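Local coordinates for protein catalase-3 (Neurospora crassa, PDB 4AJ9) that breaks down hydrogen peroxide to water and dioxygen with a heme cofactor, probably protecting the fungal cell from its toxic effects, at residues P141-Q146 / D342-G347; P152-S157 / D178-Q183; I211-L216 / L225-W230. All coordinates share one frame; numbering follows the deposited sequence.

Contact 1 of 3, residues P141-Q146 / D342-G347; sequences PVFFIQ and DPLLQG. With HEM (protoporphyrin IX containing Fe), chain Y.
The heme pocket of the catalase fold is walled here by Phe143 and Leu344, which meet each other and the porphyrin at once. Phe143 comes from the loop after strand 131-138, close to Asn138, a predicted active-site residue; Leu344 sits in the first turn of helix 343-360, which also carries Tyr352, by similarity the axial ligand of the heme iron. With its CG anti to the backbone N (chi1 -156°), Phe143 sends its ring along the porphyrin rim. One face of that ring takes the vinyl carbon CAB of the heme, 3.7 Å from Phe143 CG and offset toward the ring's rim, while the opposite face is backed by Phe144 CD2 over its centre. A flat aromatic suits a slot between a vinyl and a second ring.

Leu344 forks among three neighbours. Leu344 CD1 presses on the heme methyl CMC at 3.4 Å and on Ile145 CG1 at 3.7 Å; Leu344 CD2 lies 3.8 Å from Phe143 CD2, and the leucine crosses both protein side chains at about a right angle. Two methyls at the end of a short stem let one residue seal both the protein and the heme side of the seam. Farther along, the ring of Pro343 is laid against Gln146 O, CB being the nearest atom. No hydrogen bond spans the two segments, and Ile145 O and Gln146 O are buried here without a polar partner.

The helix start is fixed by Asp342, an N-cap whose OD2 is bonded to His212 ND1. Asp342 OD1 accepts two backbone N-H groups: Leu344 N lies 2.7 Å from Asp342 OD1, nearly in line with the C-O bond, whereas Leu345 N, 3.0 Å from Asp342 OD1, approaches from above the carboxylate plane.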
loop_
_atom_site.group_PDB
_atom_site.type_symbol
_atom_site.label_atom_id
_atom_site.label_comp_id
_atom_site.label_asym_id
_atom_site.label_seq_id
_atom_site.Cartn_x
_atom_site.Cartn_y
_atom_site.Cartn_z
ATOM N N PRO C 141 -25.165 -24.930 6.587
ATOM C CA PRO C 141 -24.159 -25.992 6.733
ATOM C C PRO C 141 -23.513 -26.445 5.434
ATOM O O PRO C 141 -22.617 -27.281 5.476
ATOM C CB PRO C 141 -24.965 -27.152 7.334
ATOM C CG PRO C 141 -26.349 -26.928 6.826
ATOM C CD PRO C 141 -26.530 -25.427 6.826
ATOM N N VAL C 142 -23.968 -25.920 4.303
ATOM C CA VAL C 142 -23.412 -26.310 3.018
ATOM C C VAL C 142 -23.058 -25.070 2.206
ATOM O O VAL C 142 -23.668 -24.019 2.361
ATOM C CB VAL C 142 -24.403 -27.182 2.207
ATOM C CG1 VAL C 142 -24.632 -28.524 2.906
ATOM C CG2 VAL C 142 -25.722 -26.426 1.994
ATOM N N PHE C 143 -22.076 -25.193 1.330
ATOM C CA PHE C 143 -21.701 -24.064 0.500
ATOM C C PHE C 143 -22.056 -24.275 -0.975
ATOM O O PHE C 143 -22.335 -25.393 -1.385
ATOM C CB PHE C 143 -20.230 -23.722 0.673
ATOM C CG PHE C 143 -19.916 -22.296 0.324
ATOM C CD1 PHE C 143 -20.314 -21.267 1.162
ATOM C CD2 PHE C 143 -19.274 -21.984 -0.853
ATOM C CE1 PHE C 143 -20.044 -19.949 0.841
ATOM C CE2 PHE C 143 -19.008 -20.671 -1.188
ATOM C CZ PHE C 143 -19.396 -19.648 -0.342
ATOM N N PHE C 144 -22.028 -23.198 -1.762
ATOM C CA PHE C 144 -22.520 -23.215 -3.147
ATOM C C PHE C 144 -21.713 -24.062 -4.118
ATOM O O PHE C 144 -22.256 -24.583 -5.099
ATOM C CB PHE C 144 -22.541 -21.801 -3.745
ATOM C CG PHE C 144 -23.514 -20.862 -3.091
ATOM C CD1 PHE C 144 -24.863 -20.876 -3.435
ATOM C CD2 PHE C 144 -23.075 -19.935 -2.167
ATOM C CE1 PHE C 144 -25.755 -19.981 -2.850
ATOM C CE2 PHE C 144 -23.962 -19.037 -1.575
ATOM C CZ PHE C 144 -25.297 -19.059 -1.919
ATOM N N ILE C 145 -20.414 -24.160 -3.886
ATOM C CA ILE C 145 -19.527 -24.714 -4.900
ATOM C C ILE C 145 -18.594 -25.719 -4.271
ATOM O O ILE C 145 -18.414 -25.718 -3.062
ATOM C CB ILE C 145 -18.702 -23.619 -5.591
ATOM C CG1 ILE C 145 -17.972 -22.785 -4.532
ATOM C CG2 ILE C 145 -19.616 -22.725 -6.456
ATOM C CD1 ILE C 145 -16.963 -21.829 -5.074
ATOM N N GLN C 146 -18.009 -26.572 -5.105
ATOM C CA GLN C 146 -17.266 -27.740 -4.628
ATOM C C GLN C 146 -15.758 -27.587 -4.793
ATOM O O GLN C 146 -14.994 -28.435 -4.365
ATOM C CB GLN C 146 -17.737 -28.996 -5.371
ATOM C CG GLN C 146 -19.232 -29.250 -5.255
ATOM C CD GLN C 146 -19.682 -30.484 -6.008
ATOM O OE1 GLN C 146 -19.459 -30.603 -7.215
ATOM N NE2 GLN C 146 -20.323 -31.411 -5.299
ATOM N N ASP C 342 -11.003 -31.553 1.130
ATOM C CA ASP C 342 -12.163 -30.847 0.607
ATOM C C ASP C 342 -11.613 -29.732 -0.282
ATOM O O ASP C 342 -10.953 -28.824 0.211
ATOM C CB ASP C 342 -12.943 -30.305 1.805
ATOM C CG ASP C 342 -14.052 -29.341 1.433
ATOM O OD1 ASP C 342 -13.916 -28.542 0.470
ATOM O OD2 ASP C 342 -15.070 -29.372 2.154
ATOM N N PRO C 343 -11.839 -29.824 -1.603
ATOM C CA PRO C 343 -11.214 -28.869 -2.531
ATOM C C PRO C 343 -11.651 -27.421 -2.303
ATOM O O PRO C 343 -11.011 -26.499 -2.795
ATOM C CB PRO C 343 -11.695 -29.348 -3.905
ATOM C CG PRO C 343 -12.047 -30.795 -3.705
ATOM C CD PRO C 343 -12.602 -30.866 -2.317
ATOM N N LEU C 344 -12.732 -27.218 -1.565
ATOM C CA LEU C 344 -13.156 -25.857 -1.286
ATOM C C LEU C 344 -12.338 -25.327 -0.119
ATOM O O LEU C 344 -11.792 -24.236 -0.174
ATOM C CB LEU C 344 -14.653 -25.808 -0.988
ATOM C CG LEU C 344 -15.259 -24.419 -0.800
ATOM C CD1 LEU C 344 -15.350 -23.687 -2.131
ATOM C CD2 LEU C 344 -16.636 -24.565 -0.142
ATOM N N LEU C 345 -12.243 -26.124 0.939
ATOM C CA LEU C 345 -11.431 -25.763 2.088
ATOM C C LEU C 345 -9.991 -25.531 1.650
ATOM O O LEU C 345 -9.343 -24.564 2.059
ATOM C CB LEU C 345 -11.470 -26.883 3.121
ATOM C CG LEU C 345 -10.369 -26.826 4.170
ATOM C CD1 LEU C 345 -10.554 -25.598 5.036
ATOM C CD2 LEU C 345 -10.429 -28.093 5.014
ATOM N N GLN C 346 -9.497 -26.437 0.814
ATOM C CA GLN C 346 -8.122 -26.378 0.317
ATOM C C GLN C 346 -7.696 -25.000 -0.204
ATOM O O GLN C 346 -6.626 -24.481 0.154
ATOM C CB GLN C 346 -7.912 -27.464 -0.748
ATOM C CG GLN C 346 -7.943 -28.868 -0.169
ATOM C CD GLN C 346 -6.612 -29.259 0.473
ATOM O OE1 GLN C 346 -5.551 -29.110 -0.135
ATOM N NE2 GLN C 346 -6.666 -29.775 1.700
ATOM N N GLY C 347 -8.526 -24.405 -1.053
ATOM C CA GLY C 347 -8.214 -23.105 -1.612
ATOM C C GLY C 347 -8.429 -21.946 -0.647
ATOM O O GLY C 347 -7.776 -20.900 -0.766
HETATM C CHA HEM Y . -14.489 -14.029 4.453
HETATM C CHB HEM Y . -17.003 -18.052 5.544
HETATM C CHC HEM Y . -15.703 -19.966 1.288
HETATM C CHD HEM Y . -12.532 -16.363 0.634
HETATM C C1A HEM Y . -15.319 -14.920 5.109
HETATM C C2A HEM Y . -16.000 -14.701 6.380
HETATM C C3A HEM Y . -16.705 -15.810 6.667
HETATM C C4A HEM Y . -16.479 -16.772 5.606
HETATM C CMA HEM Y . -17.593 -16.065 7.909
HETATM C CAA HEM Y . -15.951 -13.389 7.207
HETATM C CBA HEM Y . -14.958 -13.482 8.362
HETATM C CGA HEM Y . -15.052 -12.214 9.170
HETATM O O1A HEM Y . -14.106 -11.390 9.115
HETATM O O2A HEM Y . -16.083 -12.019 9.868
HETATM C C1B HEM Y . -16.822 -18.949 4.508
HETATM C C2B HEM Y . -17.282 -20.327 4.485
HETATM C C3B HEM Y . -16.944 -20.855 3.299
HETATM C C4B HEM Y . -16.237 -19.834 2.551
HETATM C CMB HEM Y . -18.047 -20.978 5.661
HETATM C CAB HEM Y . -17.164 -22.294 2.773
HETATM C CBB HEM Y . -17.285 -23.320 3.624
HETATM C C1C HEM Y . -14.676 -19.198 0.794
HETATM C C2C HEM Y . -13.790 -19.553 -0.304
HETATM C C3C HEM Y . -12.941 -18.537 -0.479
HETATM C C4C HEM Y . -13.223 -17.538 0.519
HETATM C CMC HEM Y . -13.874 -20.845 -1.138
HETATM C CAC HEM Y . -11.778 -18.422 -1.473
HETATM C CBC HEM Y . -11.109 -19.521 -1.826
HETATM C C1D HEM Y . -12.763 -15.400 1.572
HETATM C C2D HEM Y . -12.022 -14.169 1.661
HETATM C C3D HEM Y . -12.633 -13.440 2.849
HETATM C C4D HEM Y . -13.672 -14.306 3.363
HETATM C CMD HEM Y . -10.871 -13.718 0.737
HETATM C CAD HEM Y . -12.211 -12.070 3.403
HETATM C CBD HEM Y . -11.263 -12.336 4.566
HETATM C CGD HEM Y . -10.716 -11.030 5.077
HETATM O O1D HEM Y . -10.264 -10.997 6.247
HETATM O O2D HEM Y . -10.764 -10.022 4.326
HETATM N NA HEM Y . -15.634 -16.193 4.676
HETATM N NB HEM Y . -16.189 -18.693 3.319
HETATM N NC HEM Y . -14.295 -17.962 1.272
HETATM N ND HEM Y . -13.714 -15.454 2.582
HETATM FE FE HEM Y . -14.906 -17.125 3.041
#

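Contact 2 of 3, residues P152-S157 / D178-Q183; sequences PDLIHS and DFFSSQ
Leu154 O is held by two groups of Ser157: the hydroxyl OG donates to it at 2.9 Å, 24° out of the carbonyl plane, and Ser157 N adds a weak bond. Both of these residues bear on Phe179, where helix 151-158 packs against helix 174-182; the short segments approach to 10.0 Å between axes, with their directions at 142°. Set between its own backbone N and carbonyl carbon (chi1 83°), Ser157 OG bends back over its helix and lies 3.2 Å from Phe179 CB. A small side chain suits this spot, since Ser157 and Phe179 are the pair whose CA atoms come nearest across the two segments.

The Phe179 ring reaches across to the neighbouring helix and lies flat on its backbone. The CA of Leu154 sits over one face in a CH-pi contact, 3.9 Å from the centroid of the Phe179 ring, and Gln183 CB covers the opposite face. Leu154 CD1 lies 3.8 Å from Phe179 CE2 and also comes near the edge of Phe180. Of the Asp153 side chain it is CB that meets Phe179 CE1; the carboxylate turns off to other chains: a salt bridge to Lys50 of the second subunit and a bond to Ser398 N of the fourth.

The chemistry is thus divided. Between the helices the contact is dispersive and CH-pi, with no hydrogen bond across it, and the serine hydroxyl can be buried against carbon because its proton is spent within its own helix.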
loop_
_atom_site.group_PDB
_atom_site.type_symbol
_atom_site.label_atom_id
_atom_site.label_comp_id
_atom_site.label_asym_id
_atom_site.label_seq_id
_atom_site.Cartn_x
_atom_site.Cartn_y
_atom_site.Cartn_z
ATOM N N PRO C 152 -14.392 -16.919 -7.167
ATOM C CA PRO C 152 -14.560 -15.607 -7.802
ATOM C C PRO C 152 -15.721 -15.609 -8.780
ATOM O O PRO C 152 -16.356 -14.576 -8.985
ATOM C CB PRO C 152 -13.244 -15.412 -8.561
ATOM C CG PRO C 152 -12.250 -16.199 -7.781
ATOM C CD PRO C 152 -13.025 -17.438 -7.332
ATOM N N ASP C 153 -16.006 -16.764 -9.365
ATOM C CA ASP C 153 -17.178 -16.894 -10.229
ATOM C C ASP C 153 -18.500 -16.728 -9.481
ATOM O O ASP C 153 -19.330 -15.901 -9.851
ATOM C CB ASP C 153 -17.152 -18.234 -10.969
ATOM C CG ASP C 153 -15.938 -18.369 -11.865
ATOM O OD1 ASP C 153 -15.832 -17.584 -12.830
ATOM O OD2 ASP C 153 -15.092 -19.248 -11.599
ATOM N N LEU C 154 -18.700 -17.536 -8.451
ATOM C CA LEU C 154 -19.863 -17.389 -7.575
ATOM C C LEU C 154 -20.031 -15.954 -7.082
ATOM O O LEU C 154 -21.094 -15.346 -7.223
ATOM C CB LEU C 154 -19.720 -18.312 -6.364
ATOM C CG LEU C 154 -20.627 -17.980 -5.176
ATOM C CD1 LEU C 154 -22.084 -18.396 -5.465
ATOM C CD2 LEU C 154 -20.104 -18.641 -3.903
ATOM N N ILE C 155 -18.980 -15.422 -6.475
ATOM C CA ILE C 155 -19.069 -14.105 -5.853
ATOM C C ILE C 155 -19.366 -13.005 -6.880
ATOM O O ILE C 155 -20.246 -12.154 -6.659
ATOM C CB ILE C 155 -17.800 -13.788 -5.074
ATOM C CG1 ILE C 155 -17.614 -14.809 -3.940
ATOM C CG2 ILE C 155 -17.862 -12.358 -4.536
ATOM C CD1 ILE C 155 -18.825 -14.906 -2.990
ATOM N N HIS C 156 -18.648 -13.018 -8.002
ATOM C CA HIS C 156 -18.923 -12.063 -9.073
ATOM C C HIS C 156 -20.391 -12.090 -9.520
ATOM O O HIS C 156 -20.991 -11.045 -9.762
ATOM C CB HIS C 156 -18.044 -12.336 -10.296
ATOM C CG HIS C 156 -16.642 -11.835 -10.159
ATOM N ND1 HIS C 156 -15.737 -11.863 -11.199
ATOM C CD2 HIS C 156 -15.984 -11.309 -9.099
ATOM C CE1 HIS C 156 -14.582 -11.366 -10.788
ATOM N NE2 HIS C 156 -14.702 -11.034 -9.514
ATOM N N SER C 157 -20.959 -13.290 -9.628
ATOM C CA SER C 157 -22.312 -13.436 -10.151
ATOM C C SER C 157 -23.345 -12.907 -9.159
ATOM O O SER C 157 -24.386 -12.367 -9.556
ATOM C CB SER C 157 -22.614 -14.910 -10.486
ATOM O OG SER C 157 -23.018 -15.645 -9.331
ATOM N N ASP C 178 -28.467 -16.918 -13.207
ATOM C CA ASP C 178 -27.723 -17.530 -14.312
ATOM C C ASP C 178 -26.678 -18.483 -13.729
ATOM O O ASP C 178 -26.574 -19.632 -14.152
ATOM C CB ASP C 178 -27.051 -16.442 -15.169
ATOM C CG ASP C 178 -26.222 -17.002 -16.325
ATOM O OD1 ASP C 178 -26.423 -18.162 -16.728
ATOM O OD2 ASP C 178 -25.360 -16.258 -16.851
ATOM N N PHE C 179 -25.914 -18.008 -12.747
ATOM C CA PHE C 179 -24.896 -18.852 -12.122
ATOM C C PHE C 179 -25.484 -20.054 -11.377
ATOM O O PHE C 179 -24.985 -21.165 -11.508
ATOM C CB PHE C 179 -23.988 -18.058 -11.175
ATOM C CG PHE C 179 -22.880 -18.890 -10.580
ATOM C CD1 PHE C 179 -21.715 -19.124 -11.296
ATOM C CD2 PHE C 179 -23.013 -19.455 -9.320
ATOM C CE1 PHE C 179 -20.687 -19.903 -10.766
ATOM C CE2 PHE C 179 -21.991 -20.235 -8.776
ATOM C CZ PHE C 179 -20.824 -20.458 -9.506
ATOM N N PHE C 180 -26.542 -19.828 -10.604
ATOM C CA PHE C 180 -27.162 -20.897 -9.822
ATOM C C PHE C 180 -27.642 -22.019 -10.727
ATOM O O PHE C 180 -27.593 -23.195 -10.367
ATOM C CB PHE C 180 -28.358 -20.352 -9.034
ATOM C CG PHE C 180 -27.992 -19.341 -7.981
ATOM C CD1 PHE C 180 -26.742 -19.365 -7.377
ATOM C CD2 PHE C 180 -28.902 -18.375 -7.590
ATOM C CE1 PHE C 180 -26.413 -18.445 -6.390
ATOM C CE2 PHE C 180 -28.569 -17.442 -6.618
ATOM C CZ PHE C 180 -27.323 -17.485 -6.017
ATOM N N SER C 181 -28.115 -21.649 -11.907
ATOM C CA SER C 181 -28.704 -22.619 -12.812
ATOM C C SER C 181 -27.664 -23.228 -13.752
ATOM O O SER C 181 -27.846 -24.335 -14.253
ATOM C CB SER C 181 -29.880 -22.002 -13.579
ATOM O OG SER C 181 -29.476 -20.904 -14.384
ATOM N N SER C 182 -26.574 -22.501 -13.978
ATOM C CA SER C 182 -25.475 -22.982 -14.811
ATOM C C SER C 182 -24.531 -23.890 -14.027
ATOM O O SER C 182 -23.781 -24.665 -14.614
ATOM C CB SER C 182 -24.676 -21.804 -15.363
ATOM O OG SER C 182 -25.410 -21.089 -16.341
ATOM N N GLN C 183 -24.583 -23.777 -12.701
ATOM C CA GLN C 183 -23.672 -24.471 -11.786
ATOM C C GLN C 183 -24.487 -25.120 -10.669
ATOM O O GLN C 183 -24.550 -24.596 -9.553
ATOM C CB GLN C 183 -22.689 -23.453 -11.181
ATOM C CG GLN C 183 -21.554 -24.054 -10.349
ATOM C CD GLN C 183 -20.582 -24.815 -11.214
ATOM O OE1 GLN C 183 -19.569 -24.269 -11.662
ATOM N NE2 GLN C 183 -20.903 -26.080 -11.490
#

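Contact 3 of 3, residues I211-L216 / L225-W230; sequences IHTFRL and LVKWHW. With HEM (protoporphyrin IX containing Fe), chain Y.
Lys227 reaches across a beta hairpin of the catalase barrel to cradle the loop entering strand 214-217. Its chain, bent at the CB-CG bond (chi2 -70°), curls NZ into the hollow between Ile211 O, 2.8 Å away and met in the carbonyl plane, and Thr213 OG1 at 2.9 Å, an oxygen also bonded to Leu290 O. With the amine gone, as in an alanine, Ile211 O and Thr213 OG1 would probably both lose this shared donor, and the loop carrying Ile211 and His212 to the heme would be less firmly held.

On the strands themselves, Phe214 and Val226 form an antiparallel hydrogen-bonded pair. On their face of the sheet, Val226 CG1 is a knob wedged between Phe214 CB and Leu216 CG, 3.9 Å from the latter. The Phe214 ring meets the edge of Trp228 through CD1, the two planes at 50°, while Leu216 CD2 fills in beside the far end of the same indole. On the other face Leu225 CD2 slides under the guanidinium of Arg215, which forms salt bridges with Glu280 and Glu341. Thr213 CG2 fits against Leu225 CB at 3.5 Å. Where residues 211-212 stand off from strand 223-232, water bridges the gap: one molecule accepts from Ile211 N and donates to Trp228 O, 2.9 Å from each.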
loop_
_atom_site.group_PDB
_atom_site.type_symbol
_atom_site.label_atom_id
_atom_site.label_comp_id
_atom_site.label_asym_id
_atom_site.label_seq_id
_atom_site.Cartn_x
_atom_site.Cartn_y
_atom_site.Cartn_z
ATOM N N ILE C 211 -18.970 -26.147 8.150
ATOM C CA ILE C 211 -19.248 -26.651 6.793
ATOM C C ILE C 211 -18.341 -27.810 6.370
ATOM O O ILE C 211 -18.817 -28.913 6.120
ATOM C CB ILE C 211 -19.227 -25.551 5.720
ATOM C CG1 ILE C 211 -20.256 -24.469 6.057
ATOM C CG2 ILE C 211 -19.491 -26.150 4.319
ATOM C CD1 ILE C 211 -20.662 -23.628 4.874
ATOM N N HIS C 212 -17.038 -27.566 6.281
ATOM C CA HIS C 212 -16.129 -28.634 5.883
ATOM C C HIS C 212 -16.013 -29.699 6.936
ATOM O O HIS C 212 -16.070 -29.426 8.135
ATOM C CB HIS C 212 -14.721 -28.106 5.641
ATOM C CG HIS C 212 -14.670 -26.882 4.787
ATOM N ND1 HIS C 212 -14.990 -26.897 3.444
ATOM C CD2 HIS C 212 -14.310 -25.610 5.077
ATOM C CE1 HIS C 212 -14.835 -25.680 2.946
ATOM N NE2 HIS C 212 -14.421 -24.882 3.917
ATOM N N THR C 213 -15.787 -30.917 6.469
ATOM C CA THR C 213 -15.217 -31.943 7.316
ATOM C C THR C 213 -13.766 -31.556 7.592
ATOM O O THR C 213 -13.010 -31.254 6.667
ATOM C CB THR C 213 -15.262 -33.314 6.623
ATOM O OG1 THR C 213 -16.585 -33.546 6.113
ATOM C CG2 THR C 213 -14.878 -34.437 7.613
ATOM N N PHE C 214 -13.406 -31.537 8.870
ATOM C CA PHE C 214 -12.022 -31.389 9.302
ATOM C C PHE C 214 -11.600 -32.695 9.956
ATOM O O PHE C 214 -12.326 -33.693 9.872
ATOM C CB PHE C 214 -11.875 -30.218 10.274
ATOM C CG PHE C 214 -12.051 -28.866 9.627
ATOM C CD1 PHE C 214 -13.319 -28.327 9.462
ATOM C CD2 PHE C 214 -10.953 -28.138 9.188
ATOM C CE1 PHE C 214 -13.494 -27.091 8.873
ATOM C CE2 PHE C 214 -11.117 -26.885 8.597
ATOM C CZ PHE C 214 -12.391 -26.366 8.429
ATOM N N ARG C 215 -10.427 -32.703 10.582
ATOM C CA ARG C 215 -9.993 -33.861 11.353
ATOM C C ARG C 215 -9.622 -33.469 12.774
ATOM O O ARG C 215 -8.944 -32.460 12.997
ATOM C CB ARG C 215 -8.787 -34.541 10.690
ATOM C CG ARG C 215 -9.125 -35.329 9.434
ATOM C CD ARG C 215 -7.875 -35.860 8.732
ATOM N NE ARG C 215 -8.231 -36.956 7.830
ATOM C CZ ARG C 215 -8.183 -36.892 6.504
ATOM N NH1 ARG C 215 -7.758 -35.786 5.907
ATOM N NH2 ARG C 215 -8.546 -37.945 5.777
ATOM N N LEU C 216 -10.059 -34.276 13.735
ATOM C CA LEU C 216 -9.519 -34.193 15.089
ATOM C C LEU C 216 -8.438 -35.253 15.180
ATOM O O LEU C 216 -8.613 -36.363 14.676
ATOM C CB LEU C 216 -10.602 -34.427 16.148
ATOM C CG LEU C 216 -11.731 -33.402 16.205
ATOM C CD1 LEU C 216 -12.653 -33.709 17.389
ATOM C CD2 LEU C 216 -11.149 -31.987 16.320
ATOM N N LEU C 225 -12.892 -37.883 11.498
ATOM C CA LEU C 225 -13.431 -36.806 10.681
ATOM C C LEU C 225 -14.459 -36.076 11.527
ATOM O O LEU C 225 -15.151 -36.701 12.335
ATOM C CB LEU C 225 -14.080 -37.382 9.427
ATOM C CG LEU C 225 -13.166 -38.194 8.500
ATOM C CD1 LEU C 225 -14.001 -38.881 7.403
ATOM C CD2 LEU C 225 -12.079 -37.307 7.910
ATOM N N VAL C 226 -14.549 -34.756 11.375
ATOM C CA VAL C 226 -15.420 -33.969 12.243
ATOM C C VAL C 226 -16.181 -32.866 11.492
ATOM O O VAL C 226 -15.643 -32.246 10.578
ATOM C CB VAL C 226 -14.631 -33.343 13.426
ATOM C CG1 VAL C 226 -13.620 -32.307 12.940
ATOM C CG2 VAL C 226 -15.576 -32.716 14.422
ATOM N N LYS C 227 -17.433 -32.646 11.892
ATOM C CA LYS C 227 -18.192 -31.451 11.496
ATOM C C LYS C 227 -18.387 -30.573 12.730
ATOM O O LYS C 227 -18.803 -31.069 13.787
ATOM C CB LYS C 227 -19.570 -31.817 10.912
ATOM C CG LYS C 227 -19.542 -32.627 9.614
ATOM C CD LYS C 227 -19.048 -31.796 8.435
ATOM C CE LYS C 227 -19.517 -32.385 7.103
ATOM N NZ LYS C 227 -18.865 -31.740 5.924
ATOM N N TRP C 228 -18.095 -29.278 12.601
ATOM C CA TRP C 228 -18.319 -28.333 13.696
ATOM C C TRP C 228 -19.717 -27.750 13.617
ATOM O O TRP C 228 -20.169 -27.325 12.535
ATOM C CB TRP C 228 -17.329 -27.158 13.638
ATOM C CG TRP C 228 -15.889 -27.497 13.786
ATOM C CD1 TRP C 228 -14.925 -27.422 12.818
ATOM C CD2 TRP C 228 -15.221 -27.921 14.983
ATOM N NE1 TRP C 228 -13.706 -27.783 13.338
ATOM C CE2 TRP C 228 -13.861 -28.085 14.666
ATOM C CE3 TRP C 228 -15.643 -28.163 16.295
ATOM C CZ2 TRP C 228 -12.921 -28.506 15.608
ATOM C CZ3 TRP C 228 -14.707 -28.575 17.229
ATOM C CH2 TRP C 228 -13.367 -28.742 16.883
ATOM N N HIS C 229 -20.384 -27.693 14.767
ATOM C CA HIS C 229 -21.719 -27.106 14.862
ATOM C C HIS C 229 -21.771 -26.148 16.041
ATOM O O HIS C 229 -21.244 -26.451 17.115
ATOM C CB HIS C 229 -22.786 -28.179 15.097
ATOM C CG HIS C 229 -22.926 -29.167 13.982
ATOM N ND1 HIS C 229 -24.081 -29.285 13.238
ATOM C CD2 HIS C 229 -22.073 -30.104 13.507
ATOM C CE1 HIS C 229 -23.931 -30.253 12.349
ATOM N NE2 HIS C 229 -22.718 -30.759 12.484
ATOM N N TRP C 230 -22.402 -24.994 15.844
ATOM C CA TRP C 230 -22.746 -24.124 16.963
ATOM C C TRP C 230 -24.258 -24.147 17.096
ATOM O O TRP C 230 -24.965 -23.855 16.137
ATOM C CB TRP C 230 -22.310 -22.672 16.719
ATOM C CG TRP C 230 -20.825 -22.396 16.745
ATOM C CD1 TRP C 230 -20.029 -22.074 15.681
ATOM C CD2 TRP C 230 -19.982 -22.364 17.901
ATOM N NE1 TRP C 230 -18.738 -21.856 16.110
ATOM C CE2 TRP C 230 -18.684 -22.030 17.466
ATOM C CE3 TRP C 230 -20.200 -22.587 19.263
ATOM C CZ2 TRP C 230 -17.609 -21.927 18.341
ATOM C CZ3 TRP C 230 -19.135 -22.482 20.133
ATOM C CH2 TRP C 230 -17.852 -22.143 19.670
HETATM C CHA HEM Y . -14.489 -14.029 4.453
HETATM C CHB HEM Y . -17.003 -18.052 5.544
HETATM C CHC HEM Y . -15.703 -19.966 1.288
HETATM C CHD HEM Y . -12.532 -16.363 0.634
HETATM C C1A HEM Y . -15.319 -14.920 5.109
HETATM C C2A HEM Y . -16.000 -14.701 6.380
HETATM C C3A HEM Y . -16.705 -15.810 6.667
HETATM C C4A HEM Y . -16.479 -16.772 5.606
HETATM C CMA HEM Y . -17.593 -16.065 7.909
HETATM C CAA HEM Y . -15.951 -13.389 7.207
HETATM C CBA HEM Y . -14.958 -13.482 8.362
HETATM C CGA HEM Y . -15.052 -12.214 9.170
HETATM O O1A HEM Y . -14.106 -11.390 9.115
HETATM O O2A HEM Y . -16.083 -12.019 9.868
HETATM C C1B HEM Y . -16.822 -18.949 4.508
HETATM C C2B HEM Y . -17.282 -20.327 4.485
HETATM C C3B HEM Y . -16.944 -20.855 3.299
HETATM C C4B HEM Y . -16.237 -19.834 2.551
HETATM C CMB HEM Y . -18.047 -20.978 5.661
HETATM C CAB HEM Y . -17.164 -22.294 2.773
HETATM C CBB HEM Y . -17.285 -23.320 3.624
HETATM C C1C HEM Y . -14.676 -19.198 0.794
HETATM C C2C HEM Y . -13.790 -19.553 -0.304
HETATM C C3C HEM Y . -12.941 -18.537 -0.479
HETATM C C4C HEM Y . -13.223 -17.538 0.519
HETATM C CMC HEM Y . -13.874 -20.845 -1.138
HETATM C CAC HEM Y . -11.778 -18.422 -1.473
HETATM C CBC HEM Y . -11.109 -19.521 -1.826
HETATM C C1D HEM Y . -12.763 -15.400 1.572
HETATM C C2D HEM Y . -12.022 -14.169 1.661
HETATM C C3D HEM Y . -12.633 -13.440 2.849
HETATM C C4D HEM Y . -13.672 -14.306 3.363
HETATM C CMD HEM Y . -10.871 -13.718 0.737
HETATM C CAD HEM Y . -12.211 -12.070 3.403
HETATM C CBD HEM Y . -11.263 -12.336 4.566
HETATM C CGD HEM Y . -10.716 -11.030 5.077
HETATM O O1D HEM Y . -10.264 -10.997 6.247
HETATM O O2D HEM Y . -10.764 -10.022 4.326
HETATM N NA HEM Y . -15.634 -16.193 4.676
HETATM N NB HEM Y . -16.189 -18.693 3.319
HETATM N NC HEM Y . -14.295 -17.962 1.272
HETATM N ND HEM Y . -13.714 -15.454 2.582
HETATM FE FE HEM Y . -14.906 -17.125 3.041
HETATM O O HOH W 1 -20.328 -28.138 9.756
HETATM O O HOH W 2 -17.618 -28.248 10.049
#

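All three contacts are buried within the catalase domain, but they differ in what surrounds them. Contact 1 is the middle piece and touches both others: Leu154 CD2 of contact 2 packs on Phe143 and Phe144, and His212 of contact 3 reaches the start of helix 343-360. Contacts 1 and 3 share the heme, both near its CAB-CBB vinyl group. Contact 2 lies one layer back, with polar groups turned to two neighbouring subunits; contact 1 also meets neighbouring subunits, through helix 343-360, whereas no other chain touches contact 3. The chemistry follows: apolar side chains join loop to helix and helix to helix in contacts 1 and 2, while backbone hydrogen bonds, a lysine and waters tie the hairpin of contact 3.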